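Local atomic coordinates of alpha-1,2-mannosidase (Bacteroides thetaiotaomicron, PDB entry 2WW2), a protein that hydrolyses alpha-mannosidic linkages with inversion of anomeric configuration, as a calcium-dependent member of glycoside hydrolase family 92. Residues P347-S350 against E351-T354; S356-N359 against A360-S364. All coordinates share one frame; numbering follows the deposited sequence. Where two conformers were deposited one is given.

Both contacts lie on the single helix 347-364 in the family 92 catalytic domain, with centres about 14 Å apart. Coming from the N terminus, the chain passes through helix 338-345 and enters contact 1, the first two turns (347-354). Contact 2 (356-364) follows and takes the helix to its C-terminal end. The two are in series: neither nests in or crosses the other, and each joins only adjacent turns, so no long loop is closed. Laterally, contact 1 ties the helix to helices 338-345 and 383-393 and to strand 299-304, whereas contact 2 reaches helices 383-393 and 401-413 and, through E363, strand 310-313.

Contact 1: P347-S350 against E351-T354; sequences PEVS and ERVT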
# COMPACT_ATOMS: atom_id res chain seq x y z
N PRO A 347 -31.25 -15.82 -27.55
CA PRO A 347 -32.44 -15.90 -26.70
C PRO A 347 -33.07 -17.30 -26.70
O PRO A 347 -33.84 -17.62 -25.79
CB PRO A 347 -33.40 -14.87 -27.32
CG PRO A 347 -32.99 -14.78 -28.75
CD PRO A 347 -31.47 -14.93 -28.70
N GLU A 348 -32.73 -18.13 -27.69
CA GLU A 348 -33.24 -19.51 -27.68
C GLU A 348 -32.65 -20.24 -26.48
O GLU A 348 -33.26 -21.17 -25.94
CB GLU A 348 -32.94 -20.26 -29.00
CG GLU A 348 -31.49 -20.66 -29.21
CD GLU A 348 -30.64 -19.57 -29.87
OE1 GLU A 348 -30.96 -18.36 -29.79
OE2 GLU A 348 -29.63 -19.93 -30.49
N VAL A 349 -31.46 -19.80 -26.05
CA VAL A 349 -30.87 -20.39 -24.85
C VAL A 349 -31.62 -19.94 -23.60
O VAL A 349 -32.01 -20.78 -22.77
CB VAL A 349 -29.37 -20.08 -24.75
CG1 VAL A 349 -28.79 -20.72 -23.47
CG2 VAL A 349 -28.68 -20.63 -26.01
N SER A 350 -31.88 -18.64 -23.48
CA SER A 350 -32.61 -18.12 -22.32
C SER A 350 -34.01 -18.72 -22.23
O SER A 350 -34.54 -18.92 -21.13
CB SER A 350 -32.70 -16.59 -22.37
OG SER A 350 -31.42 -16.01 -22.55
N GLU A 351 -34.62 -18.99 -23.38
CA GLU A 351 -35.95 -19.64 -23.39
C GLU A 351 -35.91 -20.96 -22.61
O GLU A 351 -36.84 -21.28 -21.87
CB GLU A 351 -36.46 -19.88 -24.82
CG GLU A 351 -36.91 -18.61 -25.54
CD GLU A 351 -37.29 -18.84 -27.00
OE1 GLU A 351 -37.06 -19.94 -27.54
OE2 GLU A 351 -37.84 -17.91 -27.60
N ARG A 352 -34.85 -21.75 -22.82
CA ARG A 352 -34.73 -23.06 -22.16
C ARG A 352 -34.18 -22.94 -20.73
O ARG A 352 -34.60 -23.69 -19.83
CB ARG A 352 -33.84 -24.00 -23.00
CG ARG A 352 -34.36 -24.23 -24.42
CD ARG A 352 -33.54 -25.29 -25.16
NE ARG A 352 -32.19 -24.82 -25.46
CZ ARG A 352 -31.79 -24.42 -26.67
NH1 ARG A 352 -32.65 -24.40 -27.68
NH2 ARG A 352 -30.54 -24.01 -26.86
N VAL A 353 -33.26 -22.00 -20.52
CA VAL A 353 -32.68 -21.78 -19.19
C VAL A 353 -33.76 -21.34 -18.21
O VAL A 353 -33.81 -21.82 -17.05
CB VAL A 353 -31.57 -20.71 -19.21
CG1 VAL A 353 -31.23 -20.25 -17.79
CG2 VAL A 353 -30.32 -21.26 -19.90
N THR A 354 -34.64 -20.45 -18.65
CA THR A 354 -35.69 -19.97 -17.73
C THR A 354 -36.65 -21.11 -17.39
O THR A 354 -36.99 -21.29 -16.21
CB THR A 354 -36.47 -18.74 -18.28
OG1 THR A 354 -36.94 -19.03 -19.59
CG2 THR A 354 -35.53 -17.51 -18.34
O HOH W 1 -35.48 -22.26 -27.34
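R352 folds back along the helix and lays one face of its guanidinium over E348 O, which sits 3.6 Å above the centre of the group. The bend is at chi3 (-69°), and it also brings NH2 to 4.0 Å from V349 CG2. NE is held from elsewhere, by the hydroxyl of Y326. Replacing the arginine with an alanine would probably leave that hydroxyl without this partner and uncover E348 O. The tight part is the buried side: T354 N and T354 OG1 both donate to S350 O, each at 2.9 Å. With chi1 at 53° the hydroxyl lies between N and the carbonyl carbon, turned back to the preceding turn. Further round the helix V349 CG1 meets V353 CG2 at 3.9 Å. The other side is looser and wetter. There E351 OE1 reaches E348 O only through a water, 2.8 Å from each, while the E348 carboxylate turns elsewhere, to a salt bridge with R273. Among its neighbours, the buried side sits against helix 338-345 through S350 and V353 and against helix 383-393 through V353 and T354, while R352 rests on E300 and Y302 of strand 299-304.

Contact 2: S356-N359 against A360-S364; sequences SIIN and AYNES
N359 and N362, one turn apart, are joined through a water: it donates to N359 OD1 at 2.8 Å and accepts from N362 ND2 at the same length. The other end of the N359 amide is spoken for as well, since its ND2 donates to the backbone oxygen of Y324. Four i to i+4 bonds carry the backbone, from A360 N, Y361 N, N362 N and E363 N to the carbonyls of S356, I357, I358 and N359. The N362 N to I358 O bond is 2.8 Å long and nearly in line with the carbonyl. The same I358 O lies near the plane of the Y361 ring at its edge, 3.3 Å from Y361 CB, while the phenol oxygen goes to E406 on helix 401-413. E363 has CG beside its own backbone N (chi1 -72°), which runs the chain back along the preceding turn, bent a little at chi2, with CD 3.3 Å from N359 O. Two acceptors, N359 O and E363 OE2, thus lie near each other; the carboxylate is satisfied by hydroxyls elsewhere, OE2 by Y312 and OE1 by S314. At the last residue S364 OG donates to A360 O at 2.8 Å, coming from 42° above the carbonyl plane, and supplements a weak bond from S364 N. That hydroxyl is also hydrogen-bonded to H375 NE2 and F366 N. A serine side chain hydrogen-bonded to the carbonyl four residues back is a common helical arrangement, here at the C-terminal end of a helix in a catalytic domain whose family fold is an (alpha/alpha)6 barrel.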
# COMPACT_ATOMS: atom_id res chain seq x y z
N SER A 356 -35.83 -24.21 -17.24
CA SER A 356 -35.09 -25.13 -16.37
C SER A 356 -35.04 -24.67 -14.91
O SER A 356 -34.98 -25.50 -14.00
CB SER A 356 -33.68 -25.41 -16.89
OG SER A 356 -32.83 -24.29 -16.74
N ILE A 357 -35.07 -23.36 -14.70
CA ILE A 357 -35.10 -22.82 -13.34
C ILE A 357 -36.41 -23.23 -12.67
O ILE A 357 -36.42 -23.66 -11.52
CB ILE A 357 -34.96 -21.27 -13.37
CG1 ILE A 357 -33.51 -20.88 -13.69
CG2 ILE A 357 -35.40 -20.64 -12.04
CD1 ILE A 357 -33.35 -19.38 -14.02
N ILE A 358 -37.51 -23.09 -13.40
CA ILE A 358 -38.81 -23.51 -12.88
C ILE A 358 -38.84 -25.03 -12.65
O ILE A 358 -39.36 -25.52 -11.65
CB ILE A 358 -39.96 -23.06 -13.81
CG1 ILE A 358 -39.96 -21.53 -13.92
CG2 ILE A 358 -41.34 -23.55 -13.30
CD1 ILE A 358 -39.94 -20.85 -12.57
N ASN A 359 -38.27 -25.79 -13.58
CA ASN A 359 -38.21 -27.24 -13.41
C ASN A 359 -37.46 -27.60 -12.12
O ASN A 359 -37.89 -28.46 -11.38
CB ASN A 359 -37.52 -27.91 -14.61
CG ASN A 359 -38.34 -27.83 -15.88
OD1 ASN A 359 -39.55 -27.59 -15.84
ND2 ASN A 359 -37.68 -28.01 -17.03
N ALA A 360 -36.33 -26.95 -11.88
CA ALA A 360 -35.54 -27.22 -10.66
C ALA A 360 -36.39 -26.90 -9.44
O ALA A 360 -36.38 -27.64 -8.44
CB ALA A 360 -34.24 -26.38 -10.66
N TYR A 361 -37.13 -25.80 -9.53
CA TYR A 361 -38.06 -25.41 -8.45
C TYR A 361 -39.13 -26.49 -8.23
O TYR A 361 -39.42 -26.86 -7.09
CB TYR A 361 -38.71 -24.05 -8.75
CG TYR A 361 -39.89 -23.70 -7.86
CD1 TYR A 361 -39.70 -23.22 -6.57
CD2 TYR A 361 -41.20 -23.84 -8.33
CE1 TYR A 361 -40.80 -22.90 -5.76
CE2 TYR A 361 -42.28 -23.52 -7.53
CZ TYR A 361 -42.08 -23.05 -6.26
OH TYR A 361 -43.17 -22.72 -5.49
N ASN A 362 -39.69 -27.02 -9.32
CA ASN A 362 -40.71 -28.06 -9.19
C ASN A 362 -40.11 -29.33 -8.58
O ASN A 362 -40.74 -29.99 -7.76
CB ASN A 362 -41.37 -28.38 -10.54
CG ASN A 362 -42.29 -27.27 -11.02
OD1 ASN A 362 -42.82 -26.51 -10.22
ND2 ASN A 362 -42.49 -27.17 -12.33
N GLU A 363 -38.88 -29.64 -8.97
CA GLU A 363 -38.22 -30.87 -8.54
C GLU A 363 -37.61 -30.80 -7.13
O GLU A 363 -37.35 -31.84 -6.52
CB GLU A 363 -37.17 -31.28 -9.58
CG GLU A 363 -37.81 -31.82 -10.84
CD GLU A 363 -37.00 -31.56 -12.09
OE1 GLU A 363 -35.75 -31.49 -12.02
OE2 GLU A 363 -37.61 -31.43 -13.16
N SER A 364 -37.36 -29.60 -6.61
CA SER A 364 -36.64 -29.47 -5.33
C SER A 364 -37.29 -28.56 -4.29
O SER A 364 -36.92 -28.59 -3.12
CB SER A 364 -35.22 -28.95 -5.58
OG SER A 364 -35.24 -27.56 -5.84
O HOH W 2 -41.29 -28.95 -14.11